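Local structure of TCR beta chain (Gallus gallus, 6LIR) at residues Q4-V9 and G209-I214; I43-S46 and E52-G55; T59-K64 and K80-I85; T108-N113 and G145-H150; A189-W192 and R198-C201. The protein probably pairs with the alpha chain to form the chicken T-cell receptor, which recognises peptide antigens presented by MHC molecules. All coordinates share one frame; numbering follows the deposited sequence.

Contact 1 (Q4-V9 and G209-I214); sequences QPSILV and GTQQSI
The junction between the variable and constant domains is bridged here by Gln211, whose side chain leaves the beginning of strand 210-219 and reaches the start of the variable domain at Ser6 and Ile7. One acceptor, Gln211 OE1, is gripped by two donors. Ser6 OG gives the shorter bond, 2.8 Å to Gln211 OE1, and meets the carbonyl at a C=O...O angle of 123°, tilted a little out of the amide plane. The backbone N of Ile7 adds a longer bond of 3.2 Å to Gln211 OE1, approaching more nearly end-on, again somewhat off the plane, with an N-H...O angle of 142°. Two donors on one oxygen should limit the swing of the amide. Its reach depends on a bend about the CB-CG bond (chi2 -142°), with CG standing beside the backbone N. The same oxygen also lies 3.2 Å from Ile7 O, a meeting of two acceptors that is not a bond, and 3.8 Å from Ile7 CB. Ile7 turns its own side chain to Phe206 of strand 198-207 and to His150, adding an apolar patch beside the polar bridge. On the variable side, strand 7-11 runs parallel to strand 100-110, bonded through Leu8 to Arg106 and Thr108; on the constant side, strand 210-219 is the outermost strand of its sheet, paired with 198-207.

Contact 2 (I43-S46 and E52-G55); sequences IYSS and ENKG
Ser45 and Asn53 form the close-knit middle of the C'-C'' hairpin, the sheet edge characteristic of a V-set immunoglobulin domain; in this hydrogen-bonded antiparallel pair Asn53 N reaches Ser45 O at 2.8 Å and Ser45 N reaches Asn53 O at 3.0 Å. Gly55 N extends the pairing to Ile43 O, coming from above the carbonyl plane. The tight side-chain partner is Tyr44. Its ring runs alongside Lys54 and takes that residue's CA over one face, 4.0 Å from the ring centroid, while Tyr44 CD1 comes within 3.1 Å of Asn53 O. Farther out, Lys54 CG lies 3.3 Å from Tyr44 OH, after which the extended lysine runs on into solvent. Losing the ring to an alanine here would probably uncover Lys54 CA and open a gap above the strand pair. The opposite face is looser: Asn53 ND2 makes a weak bond of 3.5 Å to Ser45 OG, and the carbonyl end of that amide turns to Gln51. Strand 51-54 ends the sheet within this chain. Strand 40-46 joins it to 28-34 with a classic beta bulge, Ile43 and Tyr44 both facing Trp31, and Ile43 packs inward on Leu33, Leu73 and Tyr61.

Contact 3 (T59-K64 and K80-I85); sequences TGYEAK and KNHSAI
His82 NE2 gives its hydrogen to Gly60 O at 3.1 Å, coming from above the carbonyl plane with a bent N-H...O angle of 146°. The other ring nitrogen, ND1, accepts from the backbone N of Lys79, so the imidazole is held at both ends and its rotation is largely fixed. That pose sets its edge against the face of Tyr61 in an offset edge-to-face pair, centroids 5.0 Å apart and planes at 87°. His82 CD2 leads, 3.4 Å from Tyr61 CZ and 3.3 Å from Tyr61 OH. A leucine in its place would probably leave Gly60 O and Lys79 N without their partner and disturb the packing against the tyrosine ring. Gly60 takes a positive phi, and a side chain there would press on His82 NE2. The Lys80-His82 segment is a 3-10 turn, closed by Ser83 N on Lys80 O at 2.9 Å. Tyr61 OH bonds to Tyr86 OH, which also bonds to His82 O; a tyrosine reaching back to the backbone four residues earlier is the tyrosine corner, a signature of Greek-key immunoglobulin variable domains at the entry to strand 84-91.

Contact 4 (T108-N113 and G145-H150); sequences TVLGKN and GFFPDH
Leu110 and Phe147 approach from opposite domains and overlap side by side, and both methyls of the leucine fork come to the CE2 corner from one side of the ring plane, the side on which Pro148 CB lies. Leu110 CD1 comes within 3.5 Å of Phe147 CE2, obliquely to the ring, and its twin methyl CD2 lies 3.9 Å from that same CE2. The phenylalanine is aimed there by its first torsion, CG anti to the backbone N (chi1 -171°), which swings the ring out from the 145-150 loop. Next to it, Pro148 turns its CB toward strand 100-110. Thr108 passes it the other way, so that Thr108 CG2 meets Pro148 CB at 4.0 Å, and Leu110 CD1 adds a longer touch of 4.3 Å to Pro148 CG. The two loop residues also support each other, for the peptide before Pro148 is cis and lays Pro148 CB over the centre of the Phe147 ring. A cis proline after an aromatic residue at this turn is a familiar feature of C1-set domains. The contact is thus wholly apolar, with polar help at its margin from a salt bridge between Asp149 and Arg106. Strand 7-11 flanks it, Val9 touching Leu110. Behind, the loop follows strand 136-146, which ends in a G1 bulge, Gly145 and Phe146 both facing Tyr179 of strand 178-188.

Contact 5 (A189-W192 and R198-C201); sequences AQEW and RFEC
The single helical turn 189-192 stands off from strand 198-201, with Trp192 CA and Phe199 CA 9.2 Å apart, and Phe199 spans the interval. Its CB points at the turn, and with CG beside the backbone N (chi1 -59°) the ring is carried between Glu191 and Trp192. The leading atom, Phe199 CZ, lies 3.6 Å from Glu191 O, which sits at the ring edge and near its plane, where the aromatic hydrogens carry partial positive charge. That carbonyl also accepts a bond from Asn197 ND2. On one flank Phe199 CE2 touches Trp192 CE3 at 3.8 Å; the six-membered ring of the indole and the phenyl are inclined at 33°, their centroids 5.8 Å apart, an oblique meeting. The other flank is lined by the extended arm of Glu191, whose OE2 comes within 4.1 Å of Phe199 CE1 while the carboxylate plane stands 53° from the ring. This charge does not depend on the phenyl, since Glu191 OE2 forms a salt bridge with Arg162. The aromatic pair is sunk between the two sheets, Trp192 against Ala137 and Leu139, Phe199 against Val157 and Leu185. Two residues farther along the strand, Cys201 forms the intersheet disulfide with Cys141 and packs on Trp155, so the turn and its phenylalanine close one end of the cysteine-tryptophan core of a C1-set immunoglobulin sandwich.

How the contacts relate
Contacts 3, 4 and 5 are buried, contacts 1 and 2 partly exposed. Contacts 4 and 5 are apolar or aromatic, contact 3 mixes a buried hydrogen bond with aromatic packing, and contacts 1 and 2 are polar or strand-paired. Contacts 1 and 4 both join the variable to the constant domain and they touch, since strands 7-11 and 100-110 are neighbours. Contacts 2 and 3 lie within the variable domain and meet where Ile43 and Tyr44 pack on Tyr61, strand pairing giving way to a histidine set edge-on against a tyrosine. Ser83 OG, bonded to Val109 N, ties contact 3 to contact 4. Contact 5 stands apart in the constant domain, its centre about 47 Å from that of contact 2.

Contact 1 (Q4-V9 and G209-I214)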
# COMPACT_ATOMS: atom_id res chain seq x y z
N GLN B 4 8.73 -1.66 -14.19
CA GLN B 4 7.52 -1.22 -14.88
C GLN B 4 7.18 0.18 -14.39
O GLN B 4 7.53 0.54 -13.25
CB GLN B 4 6.35 -2.19 -14.65
CG GLN B 4 5.81 -2.23 -13.24
CD GLN B 4 4.58 -3.10 -13.13
OE1 GLN B 4 4.61 -4.16 -12.50
NE2 GLN B 4 3.48 -2.67 -13.74
N PRO B 5 6.53 1.01 -15.21
CA PRO B 5 6.24 2.39 -14.81
C PRO B 5 5.45 2.47 -13.52
O PRO B 5 4.59 1.63 -13.24
CB PRO B 5 5.44 2.94 -15.99
CG PRO B 5 5.81 2.08 -17.14
CD PRO B 5 6.05 0.71 -16.57
N SER B 6 5.76 3.48 -12.71
CA SER B 6 5.09 3.69 -11.43
C SER B 6 3.65 4.16 -11.62
O SER B 6 2.71 3.55 -11.10
CB SER B 6 5.88 4.68 -10.58
OG SER B 6 5.38 6.00 -10.73
N ILE B 7 3.46 5.27 -12.34
CA ILE B 7 2.16 5.91 -12.46
C ILE B 7 1.96 6.36 -13.90
O ILE B 7 2.88 6.88 -14.54
CB ILE B 7 2.03 7.13 -11.52
CG1 ILE B 7 2.15 6.71 -10.05
CG2 ILE B 7 0.71 7.86 -11.76
CD1 ILE B 7 2.02 7.87 -9.09
N LEU B 8 0.74 6.16 -14.42
CA LEU B 8 0.37 6.65 -15.74
C LEU B 8 -1.06 7.16 -15.70
O LEU B 8 -1.94 6.53 -15.11
CB LEU B 8 0.49 5.54 -16.79
CG LEU B 8 0.36 5.94 -18.25
CD1 LEU B 8 1.52 6.82 -18.68
CD2 LEU B 8 0.26 4.71 -19.13
N VAL B 9 -1.29 8.31 -16.33
CA VAL B 9 -2.62 8.90 -16.44
C VAL B 9 -2.91 9.14 -17.92
O VAL B 9 -2.12 9.78 -18.62
CB VAL B 9 -2.74 10.22 -15.66
CG1 VAL B 9 -4.16 10.75 -15.75
CG2 VAL B 9 -2.33 10.01 -14.21
N GLY B 209 1.95 14.24 -19.38
CA GLY B 209 2.63 13.16 -20.07
C GLY B 209 3.89 12.65 -19.41
O GLY B 209 4.61 11.85 -20.02
N THR B 210 4.19 13.07 -18.18
CA THR B 210 5.45 12.68 -17.56
C THR B 210 5.29 12.59 -16.05
O THR B 210 4.32 13.08 -15.46
CB THR B 210 6.57 13.67 -17.91
OG1 THR B 210 7.84 13.12 -17.55
CG2 THR B 210 6.36 14.99 -17.18
N GLN B 211 6.27 11.94 -15.42
CA GLN B 211 6.32 11.80 -13.98
C GLN B 211 6.97 13.02 -13.36
O GLN B 211 8.02 13.48 -13.83
CB GLN B 211 7.07 10.52 -13.58
CG GLN B 211 6.58 9.28 -14.32
CD GLN B 211 6.55 8.05 -13.44
OE1 GLN B 211 5.49 7.65 -12.94
NE2 GLN B 211 7.71 7.43 -13.24
N GLN B 212 6.35 13.56 -12.30
CA GLN B 212 6.85 14.75 -11.63
C GLN B 212 6.90 14.51 -10.14
O GLN B 212 6.26 13.60 -9.60
CB GLN B 212 5.96 15.98 -11.90
CG GLN B 212 5.81 16.35 -13.35
CD GLN B 212 5.13 17.70 -13.54
OE1 GLN B 212 5.19 18.57 -12.66
NE2 GLN B 212 4.49 17.89 -14.68
N SER B 213 7.66 15.36 -9.45
CA SER B 213 7.80 15.29 -8.01
C SER B 213 7.76 16.69 -7.42
O SER B 213 8.20 17.65 -8.05
CB SER B 213 9.12 14.62 -7.59
OG SER B 213 9.19 13.28 -8.05
N ILE B 214 7.24 16.78 -6.20
CA ILE B 214 7.37 17.97 -5.38
C ILE B 214 8.06 17.55 -4.10
O ILE B 214 7.70 16.53 -3.50
CB ILE B 214 6.01 18.63 -5.10
CG1 ILE B 214 5.36 19.07 -6.42
CG2 ILE B 214 6.17 19.82 -4.16
CD1 ILE B 214 3.95 19.61 -6.27

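Contact 2 (I43-S46 and E52-G55)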
# COMPACT_ATOMS: atom_id res chain seq x y z
N ILE B 43 -4.25 -10.54 -18.05
CA ILE B 43 -4.60 -9.81 -19.27
C ILE B 43 -3.96 -10.46 -20.49
O ILE B 43 -4.64 -10.77 -21.48
CB ILE B 43 -4.17 -8.34 -19.15
CG1 ILE B 43 -4.68 -7.73 -17.85
CG2 ILE B 43 -4.66 -7.54 -20.36
CD1 ILE B 43 -4.16 -6.33 -17.61
N TYR B 44 -2.65 -10.67 -20.43
CA TYR B 44 -1.88 -11.22 -21.53
C TYR B 44 -0.65 -11.89 -20.93
O TYR B 44 -0.11 -11.40 -19.93
CB TYR B 44 -1.44 -10.13 -22.51
CG TYR B 44 -2.16 -10.10 -23.84
CD1 TYR B 44 -1.80 -10.97 -24.87
CD2 TYR B 44 -3.18 -9.19 -24.08
CE1 TYR B 44 -2.45 -10.93 -26.09
CE2 TYR B 44 -3.84 -9.15 -25.30
CZ TYR B 44 -3.47 -10.02 -26.30
OH TYR B 44 -4.12 -9.98 -27.51
N SER B 45 -0.23 -12.99 -21.53
CA SER B 45 0.98 -13.68 -21.11
C SER B 45 1.84 -13.96 -22.33
O SER B 45 1.43 -13.74 -23.47
CB SER B 45 0.66 -14.98 -20.36
OG SER B 45 0.14 -15.96 -21.25
N SER B 46 3.04 -14.49 -22.08
CA SER B 46 3.99 -14.77 -23.14
C SER B 46 4.89 -15.91 -22.69
O SER B 46 5.50 -15.83 -21.62
CB SER B 46 4.83 -13.53 -23.47
OG SER B 46 5.92 -13.86 -24.32
N GLU B 52 2.61 -14.51 -27.74
CA GLU B 52 1.65 -13.90 -26.83
C GLU B 52 0.43 -14.79 -26.68
O GLU B 52 0.07 -15.54 -27.60
CB GLU B 52 1.22 -12.50 -27.32
CG GLU B 52 2.37 -11.50 -27.41
CD GLU B 52 3.05 -11.51 -28.77
OE1 GLU B 52 2.38 -11.83 -29.77
OE2 GLU B 52 4.26 -11.19 -28.83
N ASN B 53 -0.22 -14.71 -25.52
CA ASN B 53 -1.46 -15.42 -25.25
C ASN B 53 -2.46 -14.47 -24.63
O ASN B 53 -2.17 -13.83 -23.61
CB ASN B 53 -1.23 -16.61 -24.31
CG ASN B 53 -0.20 -17.59 -24.84
OD1 ASN B 53 -0.44 -18.29 -25.82
ND2 ASN B 53 0.94 -17.65 -24.17
N LYS B 54 -3.65 -14.40 -25.21
CA LYS B 54 -4.72 -13.60 -24.63
C LYS B 54 -5.17 -14.22 -23.31
O LYS B 54 -5.19 -15.44 -23.16
CB LYS B 54 -5.90 -13.49 -25.58
CG LYS B 54 -5.59 -12.88 -26.94
CD LYS B 54 -6.82 -12.94 -27.84
CE LYS B 54 -6.50 -12.51 -29.27
NZ LYS B 54 -7.69 -12.62 -30.15
N GLY B 55 -5.54 -13.37 -22.36
CA GLY B 55 -6.16 -13.81 -21.12
C GLY B 55 -7.67 -13.78 -21.23
O GLY B 55 -8.24 -13.69 -22.32

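Contact 3 (T59-K64 and K80-I85)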
# COMPACT_ATOMS: atom_id res chain seq x y z
N THR B 59 -9.87 -8.24 -24.04
CA THR B 59 -10.59 -7.28 -24.86
C THR B 59 -10.30 -5.86 -24.41
O THR B 59 -10.62 -5.47 -23.28
CB THR B 59 -12.09 -7.56 -24.83
OG1 THR B 59 -12.36 -8.81 -25.46
CG2 THR B 59 -12.84 -6.46 -25.57
N GLY B 60 -9.69 -5.08 -25.30
CA GLY B 60 -9.20 -3.76 -24.96
C GLY B 60 -7.70 -3.67 -24.86
O GLY B 60 -7.18 -2.59 -24.56
N TYR B 61 -6.99 -4.77 -25.10
CA TYR B 61 -5.55 -4.81 -24.95
C TYR B 61 -4.93 -5.59 -26.09
O TYR B 61 -5.55 -6.49 -26.67
CB TYR B 61 -5.12 -5.46 -23.63
CG TYR B 61 -5.73 -4.86 -22.39
CD1 TYR B 61 -5.10 -3.82 -21.71
CD2 TYR B 61 -6.93 -5.34 -21.87
CE1 TYR B 61 -5.64 -3.28 -20.57
CE2 TYR B 61 -7.48 -4.80 -20.73
CZ TYR B 61 -6.83 -3.76 -20.09
OH TYR B 61 -7.38 -3.21 -18.95
N GLU B 62 -3.69 -5.24 -26.41
CA GLU B 62 -2.82 -6.03 -27.26
C GLU B 62 -1.48 -6.16 -26.54
O GLU B 62 -1.22 -5.47 -25.55
CB GLU B 62 -2.65 -5.39 -28.64
CG GLU B 62 -3.93 -5.38 -29.46
CD GLU B 62 -3.73 -4.82 -30.85
OE1 GLU B 62 -2.64 -5.04 -31.43
OE2 GLU B 62 -4.65 -4.15 -31.37
N ALA B 63 -0.63 -7.06 -27.03
CA ALA B 63 0.65 -7.24 -26.37
C ALA B 63 1.68 -7.74 -27.37
O ALA B 63 1.34 -8.34 -28.40
CB ALA B 63 0.55 -8.21 -25.19
N LYS B 64 2.94 -7.49 -27.05
CA LYS B 64 4.05 -7.85 -27.91
C LYS B 64 5.25 -8.18 -27.04
O LYS B 64 5.70 -7.34 -26.26
CB LYS B 64 4.40 -6.72 -28.89
CG LYS B 64 5.61 -7.06 -29.76
CD LYS B 64 5.76 -6.07 -30.90
CE LYS B 64 6.84 -5.05 -30.58
NZ LYS B 64 7.92 -5.04 -31.60
N LYS B 80 -12.56 4.40 -19.23
CA LYS B 80 -12.64 4.34 -17.77
C LYS B 80 -12.45 2.91 -17.29
O LYS B 80 -11.80 2.66 -16.27
CB LYS B 80 -13.99 4.87 -17.28
CG LYS B 80 -14.27 6.31 -17.61
CD LYS B 80 -13.56 7.25 -16.64
CE LYS B 80 -14.51 7.74 -15.55
NZ LYS B 80 -15.07 9.08 -15.86
N ASN B 81 -13.02 1.95 -18.01
CA ASN B 81 -12.84 0.55 -17.72
C ASN B 81 -11.37 0.10 -17.69
O ASN B 81 -11.07 -0.94 -17.10
CB ASN B 81 -13.63 -0.19 -18.81
CG ASN B 81 -13.30 -1.65 -18.92
OD1 ASN B 81 -13.14 -2.16 -20.03
ND2 ASN B 81 -13.30 -2.36 -17.80
N HIS B 82 -10.44 0.87 -18.28
CA HIS B 82 -9.01 0.56 -18.17
C HIS B 82 -8.39 0.91 -16.81
O HIS B 82 -7.32 0.38 -16.49
CB HIS B 82 -8.24 1.23 -19.30
CG HIS B 82 -8.43 0.53 -20.61
ND1 HIS B 82 -9.16 1.07 -21.64
CD2 HIS B 82 -8.04 -0.70 -21.03
CE1 HIS B 82 -9.20 0.22 -22.65
NE2 HIS B 82 -8.52 -0.86 -22.31
N SER B 83 -9.01 1.77 -16.00
CA SER B 83 -8.35 2.26 -14.80
C SER B 83 -8.17 1.13 -13.79
O SER B 83 -9.13 0.45 -13.41
CB SER B 83 -9.16 3.40 -14.18
OG SER B 83 -9.39 4.43 -15.12
N ALA B 84 -6.93 0.95 -13.34
CA ALA B 84 -6.55 -0.23 -12.57
C ALA B 84 -5.11 -0.08 -12.12
O ALA B 84 -4.41 0.87 -12.50
CB ALA B 84 -6.72 -1.51 -13.38
N ILE B 85 -4.67 -1.03 -11.30
CA ILE B 85 -3.25 -1.24 -11.05
C ILE B 85 -2.82 -2.44 -11.86
O ILE B 85 -3.43 -3.51 -11.79
CB ILE B 85 -2.96 -1.45 -9.55
CG1 ILE B 85 -3.50 -0.28 -8.73
CG2 ILE B 85 -1.46 -1.60 -9.32
CD1 ILE B 85 -3.17 -0.38 -7.25

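Contact 4 (T108-N113 and G145-H150)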
# COMPACT_ATOMS: atom_id res chain seq x y z
N THR B 108 -4.72 5.53 -14.57
CA THR B 108 -6.02 6.19 -14.44
C THR B 108 -6.39 6.76 -15.80
O THR B 108 -5.58 7.46 -16.43
CB THR B 108 -5.98 7.30 -13.39
OG1 THR B 108 -5.29 6.85 -12.22
CG2 THR B 108 -7.39 7.72 -13.00
N VAL B 109 -7.59 6.45 -16.27
CA VAL B 109 -8.09 6.98 -17.53
C VAL B 109 -9.07 8.10 -17.21
O VAL B 109 -10.09 7.88 -16.54
CB VAL B 109 -8.76 5.89 -18.37
CG1 VAL B 109 -9.42 6.50 -19.60
CG2 VAL B 109 -7.75 4.84 -18.78
N LEU B 110 -8.75 9.30 -17.66
CA LEU B 110 -9.53 10.49 -17.38
C LEU B 110 -10.46 10.86 -18.53
O LEU B 110 -10.30 10.43 -19.68
CB LEU B 110 -8.62 11.66 -17.03
CG LEU B 110 -8.11 11.63 -15.59
CD1 LEU B 110 -7.76 13.03 -15.11
CD2 LEU B 110 -9.13 10.98 -14.65
N GLY B 111 -11.45 11.67 -18.19
CA GLY B 111 -12.28 12.31 -19.20
C GLY B 111 -11.50 13.37 -19.95
O GLY B 111 -10.63 14.05 -19.40
N LYS B 112 -11.82 13.55 -21.23
CA LYS B 112 -11.00 14.38 -22.11
C LYS B 112 -11.22 15.86 -21.83
O LYS B 112 -10.75 16.71 -22.59
CB LYS B 112 -11.38 14.14 -23.57
CG LYS B 112 -12.00 12.79 -23.86
CD LYS B 112 -12.57 12.79 -25.27
CE LYS B 112 -11.51 13.22 -26.28
NZ LYS B 112 -11.85 12.88 -27.69
N ASN B 113 -11.94 16.15 -20.75
CA ASN B 113 -12.21 17.48 -20.22
C ASN B 113 -11.46 17.74 -18.93
O ASN B 113 -10.92 18.84 -18.74
CB ASN B 113 -13.71 17.61 -19.95
CG ASN B 113 -14.29 16.32 -19.39
OD1 ASN B 113 -14.40 15.33 -20.11
ND2 ASN B 113 -14.62 16.32 -18.10
N GLY B 145 -5.20 18.93 -2.76
CA GLY B 145 -5.49 19.70 -3.94
C GLY B 145 -5.32 18.97 -5.25
O GLY B 145 -5.49 19.60 -6.31
N PHE B 146 -4.98 17.69 -5.23
CA PHE B 146 -4.57 17.00 -6.45
C PHE B 146 -5.70 16.15 -7.03
O PHE B 146 -6.64 15.76 -6.35
CB PHE B 146 -3.34 16.12 -6.19
CG PHE B 146 -3.53 15.07 -5.13
CD1 PHE B 146 -4.06 13.83 -5.46
CD2 PHE B 146 -3.17 15.31 -3.82
CE1 PHE B 146 -4.22 12.85 -4.49
CE2 PHE B 146 -3.34 14.34 -2.85
CZ PHE B 146 -3.87 13.11 -3.19
N PHE B 147 -5.58 15.90 -8.34
CA PHE B 147 -6.49 15.09 -9.13
C PHE B 147 -5.67 14.44 -10.25
O PHE B 147 -4.90 15.15 -10.92
CB PHE B 147 -7.64 15.90 -9.73
CG PHE B 147 -8.70 15.06 -10.37
CD1 PHE B 147 -9.71 14.50 -9.60
CD2 PHE B 147 -8.69 14.82 -11.73
CE1 PHE B 147 -10.68 13.71 -10.17
CE2 PHE B 147 -9.67 14.04 -12.31
CZ PHE B 147 -10.67 13.48 -11.54
N PRO B 148 -5.80 13.12 -10.47
CA PRO B 148 -6.76 12.21 -9.85
C PRO B 148 -6.32 11.64 -8.50
O PRO B 148 -5.34 12.10 -7.93
CB PRO B 148 -6.90 11.09 -10.89
CG PRO B 148 -5.70 11.20 -11.79
CD PRO B 148 -4.92 12.42 -11.42
N ASP B 149 -7.06 10.64 -8.02
CA ASP B 149 -6.92 10.17 -6.65
C ASP B 149 -5.57 9.54 -6.35
O ASP B 149 -5.20 9.45 -5.17
CB ASP B 149 -8.02 9.16 -6.32
CG ASP B 149 -7.89 7.89 -7.13
OD1 ASP B 149 -7.43 7.97 -8.29
OD2 ASP B 149 -8.24 6.81 -6.60
N HIS B 150 -4.82 9.09 -7.35
CA HIS B 150 -3.59 8.36 -7.09
C HIS B 150 -2.38 9.28 -7.03
O HIS B 150 -2.16 10.11 -7.92
CB HIS B 150 -3.33 7.26 -8.12
CG HIS B 150 -2.34 6.25 -7.63
ND1 HIS B 150 -1.01 6.29 -7.97
CD2 HIS B 150 -2.49 5.19 -6.80
CE1 HIS B 150 -0.38 5.28 -7.39
NE2 HIS B 150 -1.25 4.60 -6.67

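Contact 5 (A189-W192 and R198-C201)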
# COMPACT_ATOMS: atom_id res chain seq x y z
N ALA B 189 12.65 12.23 20.13
CA ALA B 189 13.02 13.62 20.39
C ALA B 189 14.49 13.88 20.09
O ALA B 189 14.83 14.94 19.53
CB ALA B 189 12.69 13.98 21.84
N GLN B 190 15.38 12.94 20.43
CA GLN B 190 16.81 13.09 20.14
C GLN B 190 17.06 13.29 18.64
O GLN B 190 17.90 14.11 18.25
CB GLN B 190 17.61 11.90 20.68
CG GLN B 190 16.97 10.54 20.59
CD GLN B 190 16.07 10.26 21.78
OE1 GLN B 190 14.92 10.70 21.82
NE2 GLN B 190 16.60 9.56 22.79
N GLU B 191 16.33 12.56 17.79
CA GLU B 191 16.54 12.70 16.36
C GLU B 191 15.95 14.00 15.85
O GLU B 191 16.47 14.59 14.90
CB GLU B 191 15.94 11.50 15.61
CG GLU B 191 16.21 11.54 14.11
CD GLU B 191 15.72 10.32 13.34
OE1 GLU B 191 15.04 9.45 13.92
OE2 GLU B 191 16.02 10.23 12.12
N TRP B 192 14.87 14.48 16.48
CA TRP B 192 14.27 15.74 16.05
C TRP B 192 15.14 16.93 16.44
O TRP B 192 15.22 17.91 15.69
CB TRP B 192 12.87 15.90 16.64
CG TRP B 192 12.34 17.30 16.48
CD1 TRP B 192 12.11 18.21 17.47
CD2 TRP B 192 12.02 17.95 15.25
NE1 TRP B 192 11.64 19.38 16.94
CE2 TRP B 192 11.58 19.25 15.57
CE3 TRP B 192 12.04 17.57 13.91
CZ2 TRP B 192 11.17 20.17 14.60
CZ3 TRP B 192 11.64 18.48 12.94
CH2 TRP B 192 11.21 19.76 13.30
N ARG B 198 17.78 16.55 7.95
CA ARG B 198 16.93 17.03 6.86
C ARG B 198 15.80 16.03 6.67
O ARG B 198 16.03 14.90 6.22
CB ARG B 198 17.75 17.21 5.58
CG ARG B 198 16.92 17.39 4.32
CD ARG B 198 17.74 18.11 3.27
NE ARG B 198 18.51 17.18 2.45
CZ ARG B 198 19.74 16.77 2.73
NH1 ARG B 198 20.36 15.91 1.93
NH2 ARG B 198 20.36 17.21 3.82
N PHE B 199 14.58 16.44 7.00
CA PHE B 199 13.41 15.57 6.91
C PHE B 199 12.62 15.97 5.67
O PHE B 199 12.07 17.08 5.60
CB PHE B 199 12.55 15.67 8.17
CG PHE B 199 13.28 15.30 9.43
CD1 PHE B 199 13.46 13.97 9.77
CD2 PHE B 199 13.78 16.28 10.26
CE1 PHE B 199 14.14 13.63 10.94
CE2 PHE B 199 14.46 15.95 11.41
CZ PHE B 199 14.64 14.63 11.75
N GLU B 200 12.59 15.07 4.69
CA GLU B 200 12.11 15.38 3.35
C GLU B 200 10.91 14.51 3.03
O GLU B 200 10.99 13.27 3.07
CB GLU B 200 13.24 15.16 2.34
CG GLU B 200 12.83 15.24 0.88
CD GLU B 200 14.04 15.32 -0.03
OE1 GLU B 200 13.87 15.61 -1.23
OE2 GLU B 200 15.17 15.09 0.47
N CYS B 201 9.80 15.15 2.70
CA CYS B 201 8.61 14.48 2.21
C CYS B 201 8.48 14.76 0.73
O CYS B 201 8.51 15.92 0.31
CB CYS B 201 7.36 14.98 2.95
SG CYS B 201 5.82 14.32 2.26